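Local atomic coordinates of hypothetical protein aq_1665 (Aquifex aeolicus, PDB entry 1XM7), a protein that is of unknown function but probably acts as a hydrolase of the calcineurin-like phosphoesterase kind. Residues P71-L76 against Y91-Y96; G106-L111 against F136-D141; L143-V148 against C166-V171. All coordinates share one frame; numbering follows the deposited sequence.

Contact 1 (P71-L76 against Y91-Y96); sequences PGRKIL and YFDEIY
Phe92, in the loop that leads into edge strand 94-96, sets its ring on Leu76 of the neighbouring inner strand in a mixed sheet, where strands 73-76 and 94-96, joined through helix 85-88 in a beta-alpha-beta crossover, pair in parallel, 19° apart. Leu76 CB stands over the face of the Phe92 ring, 3.5 Å from its centroid and 9° off the normal, a CH-pi contact. The ring edge points at the Lys74-Ile75 peptide. Backbone pairing supplies the frame: Leu76 N donates to Glu94 O, and Tyr96 N to Leu76 O at 2.8 Å. Ahead of these bridges Asp93 grips Lys74 twice, Lys74 N reaching Asp93 OD1 in a nearly straight bond and Asp93 N giving its hydrogen to Lys74 O at 2.6 Å. Phe92 has CG anti to its own carbonyl carbon (chi1 -65°), which sets a face of the ring against Leu76 CB; Trp67 and Phe53 also meet that ring, Phe53 edge-to-face. With an alanine here, Leu76 CB would probably lose the ring face that covers it, and a gap would open beside Trp67 and Phe53. The far end of the Lys74 side chain leads away, its NZ bonding Leu70 O and Gly72 O. On the face carrying Ile75 and Glu94, Arg73 NH1 forms a salt bridge with Glu94 OE2, although its hydrogen bond is weak and the guanidinium and carboxylate planes are turned well away from each other. The other oxygen, Glu94 OE1, accepts from Tyr96 OH at 2.7 Å on its anti side, while Ile75 CD1 abuts the edge of the same tyrosine ring, 3.4 Å from Tyr96 CD2.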
ATOM      1  N   PRO A  71      13.783  -8.937   5.148  1.00 34.37           N
ATOM      2  CA  PRO A  71      13.403  -9.376   6.492  1.00 34.83           C
ATOM      3  C   PRO A  71      12.023  -8.868   6.930  1.00 34.60           C
ATOM      4  O   PRO A  71      11.408  -8.050   6.254  1.00 35.59           O
ATOM      5  CB  PRO A  71      14.542  -8.838   7.357  1.00 34.56           C
ATOM      6  CG  PRO A  71      14.928  -7.580   6.650  1.00 35.18           C
ATOM      7  CD  PRO A  71      14.921  -7.999   5.203  1.00 35.01           C
ATOM      8  N   GLY A  72      11.531  -9.374   8.056  1.00 34.97           N
ATOM      9  CA  GLY A  72      10.237  -8.954   8.562  1.00 34.49           C
ATOM     10  C   GLY A  72       9.065  -9.758   8.028  1.00 35.08           C
ATOM     11  O   GLY A  72       9.204 -10.524   7.073  1.00 35.15           O
ATOM     12  N   ARG A  73       7.910  -9.599   8.667  1.00 34.89           N
ATOM     13  CA  ARG A  73       6.684 -10.278   8.249  1.00 34.77           C
ATOM     14  C   ARG A  73       6.059  -9.445   7.121  1.00 32.98           C
ATOM     15  O   ARG A  73       6.150  -8.223   7.115  1.00 31.73           O
ATOM     16  CB  ARG A  73       5.726 -10.391   9.444  1.00 37.43           C
ATOM     17  CG  ARG A  73       4.264 -10.663   9.102  1.00 43.72           C
ATOM     18  CD  ARG A  73       3.474 -11.133  10.330  1.00 46.53           C
ATOM     19  NE  ARG A  73       3.946 -12.451  10.762  1.00 50.53           N
ATOM     20  CZ  ARG A  73       3.404 -13.616  10.405  1.00 51.07           C
ATOM     21  NH1 ARG A  73       2.343 -13.654   9.608  1.00 51.31           N
ATOM     22  NH2 ARG A  73       3.944 -14.754  10.825  1.00 51.90           N
ATOM     23  N   LYS A  74       5.439 -10.105   6.153  1.00 32.77           N
ATOM     24  CA  LYS A  74       4.823  -9.394   5.038  1.00 32.02           C
ATOM     25  C   LYS A  74       3.383  -9.831   4.826  1.00 30.78           C
ATOM     26  O   LYS A  74       3.105 -11.013   4.649  1.00 30.46           O
ATOM     27  CB  LYS A  74       5.635  -9.631   3.760  1.00 33.55           C
ATOM     28  CG  LYS A  74       7.068  -9.146   3.893  1.00 36.67           C
ATOM     29  CD  LYS A  74       7.950  -9.558   2.727  1.00 37.82           C
ATOM     30  CE  LYS A  74       9.408  -9.172   2.988  1.00 36.87           C
ATOM     31  NZ  LYS A  74       9.977  -9.980   4.097  1.00 35.65           N
ATOM     32  N   ILE A  75       2.462  -8.877   4.865  1.00 29.94           N
ATOM     33  CA  ILE A  75       1.064  -9.210   4.650  1.00 30.69           C
ATOM     34  C   ILE A  75       0.543  -8.301   3.540  1.00 29.79           C
ATOM     35  O   ILE A  75       1.007  -7.169   3.394  1.00 30.27           O
ATOM     36  CB  ILE A  75       0.228  -9.058   5.968  1.00 31.59           C
ATOM     37  CG1 ILE A  75      -0.503  -7.728   5.998  1.00 32.70           C
ATOM     38  CG2 ILE A  75       1.128  -9.156   7.192  1.00 33.62           C
ATOM     39  CD1 ILE A  75      -1.837  -7.781   5.324  1.00 36.06           C
ATOM     40  N   LEU A  76      -0.399  -8.806   2.749  1.00 28.53           N
ATOM     41  CA  LEU A  76      -0.962  -8.042   1.636  1.00 27.15           C
ATOM     42  C   LEU A  76      -2.469  -7.826   1.735  1.00 26.83           C
ATOM     43  O   LEU A  76      -3.205  -8.690   2.228  1.00 27.21           O
ATOM     44  CB  LEU A  76      -0.662  -8.746   0.297  1.00 26.05           C
ATOM     45  CG  LEU A  76      -1.514  -8.356  -0.933  1.00 26.88           C
ATOM     46  CD1 LEU A  76      -1.116  -6.973  -1.427  1.00 28.33           C
ATOM     47  CD2 LEU A  76      -1.331  -9.369  -2.059  1.00 23.47           C
ATOM     48  N   TYR A  91       4.920 -14.673  -1.414  1.00 35.92           N
ATOM     49  CA  TYR A  91       5.592 -13.390  -1.352  1.00 34.50           C
ATOM     50  C   TYR A  91       5.067 -12.671  -0.117  1.00 33.85           C
ATOM     51  O   TYR A  91       5.592 -11.630   0.285  1.00 33.11           O
ATOM     52  CB  TYR A  91       5.312 -12.595  -2.619  1.00 35.47           C
ATOM     53  CG  TYR A  91       6.012 -13.170  -3.838  1.00 37.98           C
ATOM     54  CD1 TYR A  91       7.405 -13.074  -3.987  1.00 37.74           C
ATOM     55  CD2 TYR A  91       5.284 -13.799  -4.853  1.00 37.67           C
ATOM     56  CE1 TYR A  91       8.051 -13.583  -5.123  1.00 37.31           C
ATOM     57  CE2 TYR A  91       5.922 -14.311  -5.988  1.00 36.99           C
ATOM     58  CZ  TYR A  91       7.300 -14.194  -6.120  1.00 36.68           C
ATOM     59  OH  TYR A  91       7.903 -14.649  -7.269  1.00 37.82           O
ATOM     60  N   PHE A  92       4.039 -13.269   0.490  1.00 31.99           N
ATOM     61  CA  PHE A  92       3.397 -12.743   1.689  1.00 30.44           C
ATOM     62  C   PHE A  92       3.057 -13.873   2.653  1.00 31.72           C
ATOM     63  O   PHE A  92       2.875 -15.028   2.242  1.00 32.81           O
ATOM     64  CB  PHE A  92       2.121 -12.004   1.306  1.00 27.21           C
ATOM     65  CG  PHE A  92       2.366 -10.790   0.481  1.00 27.55           C
ATOM     66  CD1 PHE A  92       2.708  -9.584   1.084  1.00 26.97           C
ATOM     67  CD2 PHE A  92       2.316 -10.856  -0.908  1.00 25.98           C
ATOM     68  CE1 PHE A  92       2.998  -8.456   0.319  1.00 25.75           C
ATOM     69  CE2 PHE A  92       2.607  -9.734  -1.682  1.00 25.50           C
ATOM     70  CZ  PHE A  92       2.948  -8.532  -1.064  1.00 26.12           C
ATOM     71  N   ASP A  93       2.970 -13.529   3.937  1.00 32.62           N
ATOM     72  CA  ASP A  93       2.649 -14.480   4.994  1.00 33.35           C
ATOM     73  C   ASP A  93       1.154 -14.499   5.241  1.00 33.61           C
ATOM     74  O   ASP A  93       0.592 -15.523   5.624  1.00 35.24           O
ATOM     75  CB  ASP A  93       3.376 -14.091   6.274  1.00 33.24           C
ATOM     76  CG  ASP A  93       4.872 -13.986   6.070  1.00 35.65           C
ATOM     77  OD1 ASP A  93       5.415 -12.864   6.091  1.00 34.80           O
ATOM     78  OD2 ASP A  93       5.511 -15.038   5.875  1.00 40.60           O
ATOM     79  N   GLU A  94       0.519 -13.354   5.023  1.00 33.41           N
ATOM     80  CA  GLU A  94      -0.924 -13.205   5.202  1.00 32.25           C
ATOM     81  C   GLU A  94      -1.465 -12.392   4.031  1.00 30.74           C
ATOM     82  O   GLU A  94      -0.837 -11.425   3.587  1.00 30.52           O
ATOM     83  CB  GLU A  94      -1.237 -12.463   6.512  1.00 34.19           C
ATOM     84  CG  GLU A  94      -0.808 -13.172   7.812  1.00 39.08           C
ATOM     85  CD  GLU A  94      -0.821 -12.249   9.047  1.00 42.33           C
ATOM     86  OE1 GLU A  94      -1.799 -11.485   9.219  1.00 44.04           O
ATOM     87  OE2 GLU A  94       0.141 -12.292   9.856  1.00 43.07           O
ATOM     88  N   ILE A  95      -2.621 -12.789   3.523  1.00 28.77           N
ATOM     89  CA  ILE A  95      -3.254 -12.067   2.429  1.00 27.29           C
ATOM     90  C   ILE A  95      -4.721 -11.865   2.785  1.00 27.74           C
ATOM     91  O   ILE A  95      -5.428 -12.810   3.140  1.00 30.55           O
ATOM     92  CB  ILE A  95      -3.162 -12.840   1.102  1.00 24.85           C
ATOM     93  CG1 ILE A  95      -1.696 -13.012   0.709  1.00 23.57           C
ATOM     94  CG2 ILE A  95      -3.905 -12.095   0.014  1.00 23.42           C
ATOM     95  CD1 ILE A  95      -1.495 -13.819  -0.539  1.00 19.88           C
ATOM     96  N   TYR A  96      -5.162 -10.617   2.707  1.00 27.28           N
ATOM     97  CA  TYR A  96      -6.538 -10.255   3.007  1.00 26.71           C
ATOM     98  C   TYR A  96      -7.107  -9.714   1.706  1.00 27.23           C
ATOM     99  O   TYR A  96      -6.581  -8.749   1.153  1.00 27.06           O
ATOM    100  CB  TYR A  96      -6.539  -9.200   4.108  1.00 26.63           C
ATOM    101  CG  TYR A  96      -5.987  -9.754   5.393  1.00 28.66           C
ATOM    102  CD1 TYR A  96      -6.776 -10.554   6.218  1.00 30.18           C
ATOM    103  CD2 TYR A  96      -4.656  -9.568   5.738  1.00 28.78           C
ATOM    104  CE1 TYR A  96      -6.256 -11.161   7.348  1.00 28.73           C
ATOM    105  CE2 TYR A  96      -4.120 -10.174   6.873  1.00 30.07           C
ATOM    106  CZ  TYR A  96      -4.931 -10.973   7.671  1.00 30.59           C
ATOM    107  OH  TYR A  96      -4.416 -11.595   8.784  1.00 32.65           O
TER

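Contact 2 (G106-L111 against F136-D141)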
ATOM      1  N   GLY A 106      -3.753   2.178  21.088  1.00 52.28           N
ATOM      2  CA  GLY A 106      -5.102   2.655  21.312  1.00 53.56           C
ATOM      3  C   GLY A 106      -5.970   2.776  20.073  1.00 54.67           C
ATOM      4  O   GLY A 106      -6.950   2.033  19.921  1.00 56.09           O
ATOM      5  N   LYS A 107      -5.617   3.707  19.187  1.00 53.85           N
ATOM      6  CA  LYS A 107      -6.390   3.941  17.973  1.00 53.22           C
ATOM      7  C   LYS A 107      -6.557   2.729  17.057  1.00 51.13           C
ATOM      8  O   LYS A 107      -5.711   1.832  17.013  1.00 51.52           O
ATOM      9  CB  LYS A 107      -5.814   5.148  17.229  1.00 55.04           C
ATOM     10  CG  LYS A 107      -5.959   6.417  18.073  1.00 59.80           C
ATOM     11  CD  LYS A 107      -5.701   7.705  17.305  1.00 64.13           C
ATOM     12  CE  LYS A 107      -6.040   8.919  18.179  1.00 65.83           C
ATOM     13  NZ  LYS A 107      -5.810  10.214  17.471  1.00 66.61           N
ATOM     14  N   ARG A 108      -7.683   2.713  16.348  1.00 47.72           N
ATOM     15  CA  ARG A 108      -8.056   1.625  15.452  1.00 44.31           C
ATOM     16  C   ARG A 108      -7.795   2.006  13.997  1.00 41.15           C
ATOM     17  O   ARG A 108      -8.254   3.051  13.534  1.00 40.03           O
ATOM     18  CB  ARG A 108      -9.532   1.312  15.672  1.00 46.14           C
ATOM     19  CG  ARG A 108      -9.950  -0.063  15.260  1.00 47.74           C
ATOM     20  CD  ARG A 108     -11.302  -0.408  15.860  1.00 49.65           C
ATOM     21  NE  ARG A 108     -11.745  -1.712  15.379  1.00 53.36           N
ATOM     22  CZ  ARG A 108     -12.777  -2.392  15.867  1.00 55.51           C
ATOM     23  NH1 ARG A 108     -13.493  -1.898  16.871  1.00 58.92           N
ATOM     24  NH2 ARG A 108     -13.101  -3.567  15.338  1.00 55.74           N
ATOM     25  N   ILE A 109      -7.075   1.142  13.279  1.00 38.38           N
ATOM     26  CA  ILE A 109      -6.710   1.410  11.890  1.00 36.62           C
ATOM     27  C   ILE A 109      -7.265   0.470  10.812  1.00 35.84           C
ATOM     28  O   ILE A 109      -7.097  -0.754  10.875  1.00 35.57           O
ATOM     29  CB  ILE A 109      -5.170   1.434  11.723  1.00 36.97           C
ATOM     30  CG1 ILE A 109      -4.536   2.332  12.789  1.00 36.28           C
ATOM     31  CG2 ILE A 109      -4.809   1.946  10.329  1.00 35.95           C
ATOM     32  CD1 ILE A 109      -3.017   2.279  12.820  1.00 34.84           C
ATOM     33  N   LEU A 110      -7.905   1.073   9.812  1.00 33.90           N
ATOM     34  CA  LEU A 110      -8.461   0.343   8.684  1.00 30.47           C
ATOM     35  C   LEU A 110      -7.415   0.367   7.580  1.00 29.67           C
ATOM     36  O   LEU A 110      -6.923   1.433   7.187  1.00 27.42           O
ATOM     37  CB  LEU A 110      -9.731   1.016   8.154  1.00 29.47           C
ATOM     38  CG  LEU A 110     -10.811   0.185   7.440  1.00 28.29           C
ATOM     39  CD1 LEU A 110     -11.435   1.029   6.354  1.00 27.41           C
ATOM     40  CD2 LEU A 110     -10.251  -1.077   6.845  1.00 28.63           C
ATOM     41  N   LEU A 111      -7.085  -0.821   7.093  1.00 28.84           N
ATOM     42  CA  LEU A 111      -6.128  -0.987   6.017  1.00 26.64           C
ATOM     43  C   LEU A 111      -6.899  -1.498   4.814  1.00 26.72           C
ATOM     44  O   LEU A 111      -7.530  -2.561   4.861  1.00 26.73           O
ATOM     45  CB  LEU A 111      -5.078  -2.021   6.394  1.00 26.82           C
ATOM     46  CG  LEU A 111      -4.340  -1.838   7.716  1.00 28.70           C
ATOM     47  CD1 LEU A 111      -3.410  -3.014   7.901  1.00 27.61           C
ATOM     48  CD2 LEU A 111      -3.566  -0.528   7.727  1.00 25.24           C
ATOM     49  N   PHE A 136     -16.892   3.267   9.269  1.00 32.68           N
ATOM     50  CA  PHE A 136     -17.951   3.705  10.176  1.00 32.42           C
ATOM     51  C   PHE A 136     -18.422   2.610  11.125  1.00 32.75           C
ATOM     52  O   PHE A 136     -18.494   2.812  12.338  1.00 31.85           O
ATOM     53  CB  PHE A 136     -19.158   4.215   9.388  1.00 30.46           C
ATOM     54  CG  PHE A 136     -18.869   5.401   8.518  1.00 29.22           C
ATOM     55  CD1 PHE A 136     -18.059   6.440   8.972  1.00 29.21           C
ATOM     56  CD2 PHE A 136     -19.451   5.505   7.249  1.00 30.57           C
ATOM     57  CE1 PHE A 136     -17.833   7.571   8.175  1.00 31.04           C
ATOM     58  CE2 PHE A 136     -19.233   6.629   6.443  1.00 30.76           C
ATOM     59  CZ  PHE A 136     -18.422   7.663   6.907  1.00 30.91           C
ATOM     60  N   LYS A 137     -18.754   1.458  10.553  1.00 34.79           N
ATOM     61  CA  LYS A 137     -19.245   0.317  11.317  1.00 37.14           C
ATOM     62  C   LYS A 137     -18.304  -0.085  12.445  1.00 38.16           C
ATOM     63  O   LYS A 137     -18.750  -0.373  13.552  1.00 38.67           O
ATOM     64  CB  LYS A 137     -19.465  -0.879  10.381  1.00 38.53           C
ATOM     65  CG  LYS A 137     -19.868  -2.190  11.067  1.00 40.75           C
ATOM     66  CD  LYS A 137     -19.636  -3.379  10.121  1.00 45.21           C
ATOM     67  CE  LYS A 137     -19.969  -4.744  10.751  1.00 46.12           C
ATOM     68  NZ  LYS A 137     -21.443  -5.031  10.826  1.00 48.54           N
ATOM     69  N   GLU A 138     -17.003  -0.107  12.166  1.00 38.63           N
ATOM     70  CA  GLU A 138     -16.026  -0.501  13.175  1.00 39.37           C
ATOM     71  C   GLU A 138     -15.479   0.666  13.990  1.00 39.42           C
ATOM     72  O   GLU A 138     -14.578   0.491  14.799  1.00 40.29           O
ATOM     73  CB  GLU A 138     -14.867  -1.251  12.516  1.00 39.49           C
ATOM     74  CG  GLU A 138     -15.285  -2.486  11.740  1.00 42.70           C
ATOM     75  CD  GLU A 138     -16.077  -3.482  12.583  1.00 45.82           C
ATOM     76  OE1 GLU A 138     -15.557  -3.950  13.625  1.00 46.79           O
ATOM     77  OE2 GLU A 138     -17.224  -3.799  12.197  1.00 47.22           O
ATOM     78  N   ASN A 139     -16.019   1.858  13.769  1.00 40.35           N
ATOM     79  CA  ASN A 139     -15.585   3.045  14.498  1.00 40.68           C
ATOM     80  C   ASN A 139     -14.087   3.239  14.421  1.00 39.34           C
ATOM     81  O   ASN A 139     -13.420   3.430  15.435  1.00 40.14           O
ATOM     82  CB  ASN A 139     -16.029   2.946  15.958  1.00 42.68           C
ATOM     83  CG  ASN A 139     -17.540   2.966  16.097  1.00 47.23           C
ATOM     84  OD1 ASN A 139     -18.171   4.014  15.925  1.00 49.65           O
ATOM     85  ND2 ASN A 139     -18.134   1.801  16.381  1.00 47.88           N
ATOM     86  N   CYS A 140     -13.565   3.205  13.202  1.00 38.30           N
ATOM     87  CA  CYS A 140     -12.136   3.365  12.970  1.00 37.14           C
ATOM     88  C   CYS A 140     -11.641   4.798  13.113  1.00 37.30           C
ATOM     89  O   CYS A 140     -12.360   5.766  12.833  1.00 36.66           O
ATOM     90  CB  CYS A 140     -11.770   2.822  11.589  1.00 35.62           C
ATOM     91  SG  CYS A 140     -11.979   1.033  11.459  1.00 34.60           S
ATOM     92  N   ASP A 141     -10.395   4.919  13.555  1.00 37.29           N
ATOM     93  CA  ASP A 141      -9.781   6.216  13.754  1.00 38.34           C
ATOM     94  C   ASP A 141      -8.993   6.681  12.534  1.00 37.79           C
ATOM     95  O   ASP A 141      -8.913   7.880  12.245  1.00 39.17           O
ATOM     96  CB  ASP A 141      -8.875   6.158  14.985  1.00 40.98           C
ATOM     97  CG  ASP A 141      -9.660   5.931  16.264  1.00 42.81           C
ATOM     98  OD1 ASP A 141     -10.371   6.869  16.694  1.00 44.30           O
ATOM     99  OD2 ASP A 141      -9.584   4.815  16.827  1.00 44.04           O
TER
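The return from helix 125-137 to strand 142-145, the second half of a beta-alpha-beta unit, is made here against strand 107-112, with Arg108 and Asp141 facing each other. The helix ends in a Schellman motif: Asn139 has positive phi (53°), and Asn139 N bonds Phe136 O at 3.0 Å. Beyond this turn Asp141 clasps Arg108 with both side chain and backbone. Arg108 N donates to Asp141 OD2 at 2.9 Å, nearly straight and on the anti lone pair of that oxygen, while Asp141 N returns a bond to Arg108 O at 2.8 Å. The carboxylate is brought to the Arg108 N-H by a chi1 of -66°, with CG beside the backbone N of Asp141, and its OD2 also lies against Lys107 CB. The long arm of Arg108, extended from CG to NE, reaches back to the end of the helix. There Arg108 NH2 forms a salt bridge with Glu138 OE1 at 3.0 Å, the two flat groups standing 77° apart, and Glu138 O sits 3.1 Å above the guanidinium plane, offset toward its rim. Deeper in, Leu110 CB packs on Cys140 SG at 4.0 Å; Leu110 also touches Val131 and Ile134 of the helix. The positive guanidinium thus lies beside both a carboxylate and a carbonyl of the helix C-terminal end, whose partial negative charge it probably offsets, although Arg108 NE is buried without a partner in the model.

Contact 3 (L143-V148 against C166-V171)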
ATOM      1  N   LEU A 143      -7.561   5.513   8.291  1.00 30.44           N
ATOM      2  CA  LEU A 143      -7.586   4.646   7.129  1.00 27.83           C
ATOM      3  C   LEU A 143      -6.281   4.835   6.394  1.00 26.57           C
ATOM      4  O   LEU A 143      -5.932   5.946   6.026  1.00 26.96           O
ATOM      5  CB  LEU A 143      -8.734   5.009   6.186  1.00 26.89           C
ATOM      6  CG  LEU A 143      -8.697   4.327   4.806  1.00 25.19           C
ATOM      7  CD1 LEU A 143      -8.813   2.820   4.967  1.00 24.70           C
ATOM      8  CD2 LEU A 143      -9.823   4.853   3.931  1.00 21.83           C
ATOM      9  N   ILE A 144      -5.545   3.749   6.214  1.00 26.75           N
ATOM     10  CA  ILE A 144      -4.301   3.803   5.469  1.00 24.68           C
ATOM     11  C   ILE A 144      -4.658   3.063   4.188  1.00 25.29           C
ATOM     12  O   ILE A 144      -5.163   1.937   4.236  1.00 24.21           O
ATOM     13  CB  ILE A 144      -3.174   3.069   6.199  1.00 23.12           C
ATOM     14  CG1 ILE A 144      -3.008   3.663   7.592  1.00 20.06           C
ATOM     15  CG2 ILE A 144      -1.866   3.192   5.417  1.00 20.88           C
ATOM     16  CD1 ILE A 144      -1.779   3.183   8.306  1.00 19.33           C
ATOM     17  N   HIS A 145      -4.430   3.706   3.049  1.00 25.63           N
ATOM     18  CA  HIS A 145      -4.764   3.099   1.765  1.00 25.78           C
ATOM     19  C   HIS A 145      -3.737   3.428   0.693  1.00 25.08           C
ATOM     20  O   HIS A 145      -2.690   3.999   0.972  1.00 25.42           O
ATOM     21  CB  HIS A 145      -6.129   3.602   1.305  1.00 24.98           C
ATOM     22  CG  HIS A 145      -6.141   5.061   0.991  1.00 24.69           C
ATOM     23  ND1 HIS A 145      -5.476   5.589  -0.093  1.00 25.17           N
ATOM     24  CD2 HIS A 145      -6.665   6.114   1.661  1.00 27.04           C
ATOM     25  CE1 HIS A 145      -5.586   6.905  -0.076  1.00 26.52           C
ATOM     26  NE2 HIS A 145      -6.301   7.250   0.979  1.00 27.67           N
ATOM     27  N   GLY A 146      -4.053   3.042  -0.534  1.00 26.43           N
ATOM     28  CA  GLY A 146      -3.191   3.326  -1.664  1.00 29.01           C
ATOM     29  C   GLY A 146      -4.080   3.716  -2.836  1.00 30.59           C
ATOM     30  O   GLY A 146      -4.911   4.624  -2.731  1.00 32.31           O
ATOM     31  N   HIS A 147      -3.891   3.044  -3.961  1.00 30.88           N
ATOM     32  CA  HIS A 147      -4.706   3.271  -5.141  1.00 31.12           C
ATOM     33  C   HIS A 147      -4.616   4.626  -5.857  1.00 32.46           C
ATOM     34  O   HIS A 147      -4.549   4.655  -7.084  1.00 33.09           O
ATOM     35  CB  HIS A 147      -6.165   2.968  -4.793  1.00 29.49           C
ATOM     36  CG  HIS A 147      -7.075   2.947  -5.980  1.00 30.86           C
ATOM     37  ND1 HIS A 147      -7.768   4.059  -6.407  1.00 29.23           N
ATOM     38  CD2 HIS A 147      -7.383   1.952  -6.846  1.00 29.43           C
ATOM     39  CE1 HIS A 147      -8.466   3.751  -7.485  1.00 30.19           C
ATOM     40  NE2 HIS A 147      -8.250   2.478  -7.772  1.00 32.26           N
ATOM     41  N   VAL A 148      -4.625   5.741  -5.126  1.00 33.53           N
ATOM     42  CA  VAL A 148      -4.555   7.058  -5.780  1.00 34.32           C
ATOM     43  C   VAL A 148      -3.128   7.498  -6.102  1.00 35.42           C
ATOM     44  O   VAL A 148      -2.332   7.773  -5.203  1.00 36.19           O
ATOM     45  CB  VAL A 148      -5.214   8.155  -4.926  1.00 32.99           C
ATOM     46  CG1 VAL A 148      -5.300   9.444  -5.736  1.00 33.46           C
ATOM     47  CG2 VAL A 148      -6.601   7.704  -4.477  1.00 32.58           C
ATOM     48  N   CYS A 166      -7.142   9.868   6.837  1.00 51.20           N
ATOM     49  CA  CYS A 166      -6.410   8.878   6.059  1.00 52.77           C
ATOM     50  C   CYS A 166      -5.008   9.304   5.639  1.00 50.10           C
ATOM     51  O   CYS A 166      -4.622  10.462   5.772  1.00 50.90           O
ATOM     52  CB  CYS A 166      -7.212   8.534   4.798  1.00 58.16           C
ATOM     53  SG  CYS A 166      -7.369   9.950   3.655  1.00 69.10           S
ATOM     54  N   ILE A 167      -4.253   8.342   5.125  1.00 47.23           N
ATOM     55  CA  ILE A 167      -2.907   8.584   4.634  1.00 43.46           C
ATOM     56  C   ILE A 167      -2.685   7.642   3.459  1.00 40.71           C
ATOM     57  O   ILE A 167      -2.997   6.453   3.537  1.00 39.60           O
ATOM     58  CB  ILE A 167      -1.843   8.322   5.705  1.00 43.65           C
ATOM     59  CG1 ILE A 167      -0.640   7.656   5.044  1.00 45.04           C
ATOM     60  CG2 ILE A 167      -2.427   7.522   6.851  1.00 44.63           C
ATOM     61  CD1 ILE A 167       0.255   6.920   5.986  1.00 44.51           C
ATOM     62  N   ASN A 168      -2.145   8.186   2.376  1.00 38.25           N
ATOM     63  CA  ASN A 168      -1.907   7.432   1.157  1.00 36.06           C
ATOM     64  C   ASN A 168      -0.540   6.754   1.176  1.00 36.10           C
ATOM     65  O   ASN A 168       0.483   7.433   1.114  1.00 37.76           O
ATOM     66  CB  ASN A 168      -1.991   8.381  -0.034  1.00 35.35           C
ATOM     67  CG  ASN A 168      -2.105   7.657  -1.351  1.00 35.15           C
ATOM     68  OD1 ASN A 168      -1.549   6.578  -1.522  1.00 34.86           O
ATOM     69  ND2 ASN A 168      -2.817   8.255  -2.298  1.00 33.84           N
ATOM     70  N   ALA A 169      -0.526   5.421   1.245  1.00 33.33           N
ATOM     71  CA  ALA A 169       0.717   4.649   1.276  1.00 31.55           C
ATOM     72  C   ALA A 169       1.343   4.371  -0.099  1.00 32.29           C
ATOM     73  O   ALA A 169       2.365   3.687  -0.192  1.00 33.36           O
ATOM     74  CB  ALA A 169       0.482   3.349   1.991  1.00 29.48           C
ATOM     75  N   ASN A 170       0.732   4.898  -1.159  1.00 32.52           N
ATOM     76  CA  ASN A 170       1.221   4.710  -2.527  1.00 31.72           C
ATOM     77  C   ASN A 170       2.635   5.254  -2.667  1.00 31.41           C
ATOM     78  O   ASN A 170       2.910   6.380  -2.272  1.00 32.01           O
ATOM     79  CB  ASN A 170       0.290   5.425  -3.514  1.00 31.27           C
ATOM     80  CG  ASN A 170       0.688   5.209  -4.969  1.00 31.59           C
ATOM     81  OD1 ASN A 170      -0.170   5.004  -5.828  1.00 31.81           O
ATOM     82  ND2 ASN A 170       1.982   5.267  -5.253  1.00 32.32           N
ATOM     83  N   VAL A 171       3.525   4.453  -3.241  1.00 31.17           N
ATOM     84  CA  VAL A 171       4.919   4.854  -3.421  1.00 31.58           C
ATOM     85  C   VAL A 171       5.083   6.210  -4.088  1.00 32.00           C
ATOM     86  O   VAL A 171       5.913   7.009  -3.670  1.00 33.32           O
ATOM     87  CB  VAL A 171       5.704   3.811  -4.247  1.00 30.82           C
ATOM     88  CG1 VAL A 171       5.862   2.535  -3.450  1.00 29.54           C
ATOM     89  CG2 VAL A 171       4.986   3.532  -5.559  1.00 30.17           C
TER
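The imidazole of His145 has Ile167 O over the centre of one face, 4.1 Å above the plane, and Cys166 SG at its edge, 3.9 Å from His145 NE2. The Asn168 amide approaches the ring obliquely, their planes 58° apart. With CG between the backbone N and the carbonyl carbon (chi1 66°), the ring of His145 is swung so that its ND1 donates to Gly146 O at 2.9 Å, in the carbonyl plane on a lone pair. Val148 N binds Gly146 O too. His145 NE2 is buried with no partner in the model; Cys166 SG, beside it, is in a disulfide with Cys159. Asn168 spans the strand ends: its ND2 donates to Val148 O at 3.0 Å, on a lone pair in the carbonyl plane, and its OD1 accepts from Asn170 N at 2.9 Å, an Asx turn. Between the backbones, His145 N bonds Ile167 O, and Ala169 N bonds His145 O at 2.6 Å; on the reverse side of the sheet Ile144 and Ile167 lie side by side. Strands 143-145 and 166-168 run parallel, 15° apart, and just after the first, Gly146-His147-Val148-His149 matches the Gly-His-x-His motif that calcineurin-like phosphoesterases use at their metal site, consistent with such a site here.

In the fold
From the N terminus, strands 4-7 and 46-49 come first, and contact 1 then closes a short loop through helix 85-88, adding strand 94-96 at one edge of the five-stranded sheet. The chain next crosses to the four-stranded sheet, where contact 2 closes the longer excursion through helix 125-137, and contact 3 closes a loop without helix or strand that brings in edge strand 166-168. The three loops follow in series; none nests or crosses. Contacts 2 and 3 touch: Leu110 O lies 2.9 Å from Ile144 N, a probable hydrogen bond between neighbouring strands. Contact 1 stays apart, its nearest atoms about 6 Å from contact 2 and about 10 Å from contact 3.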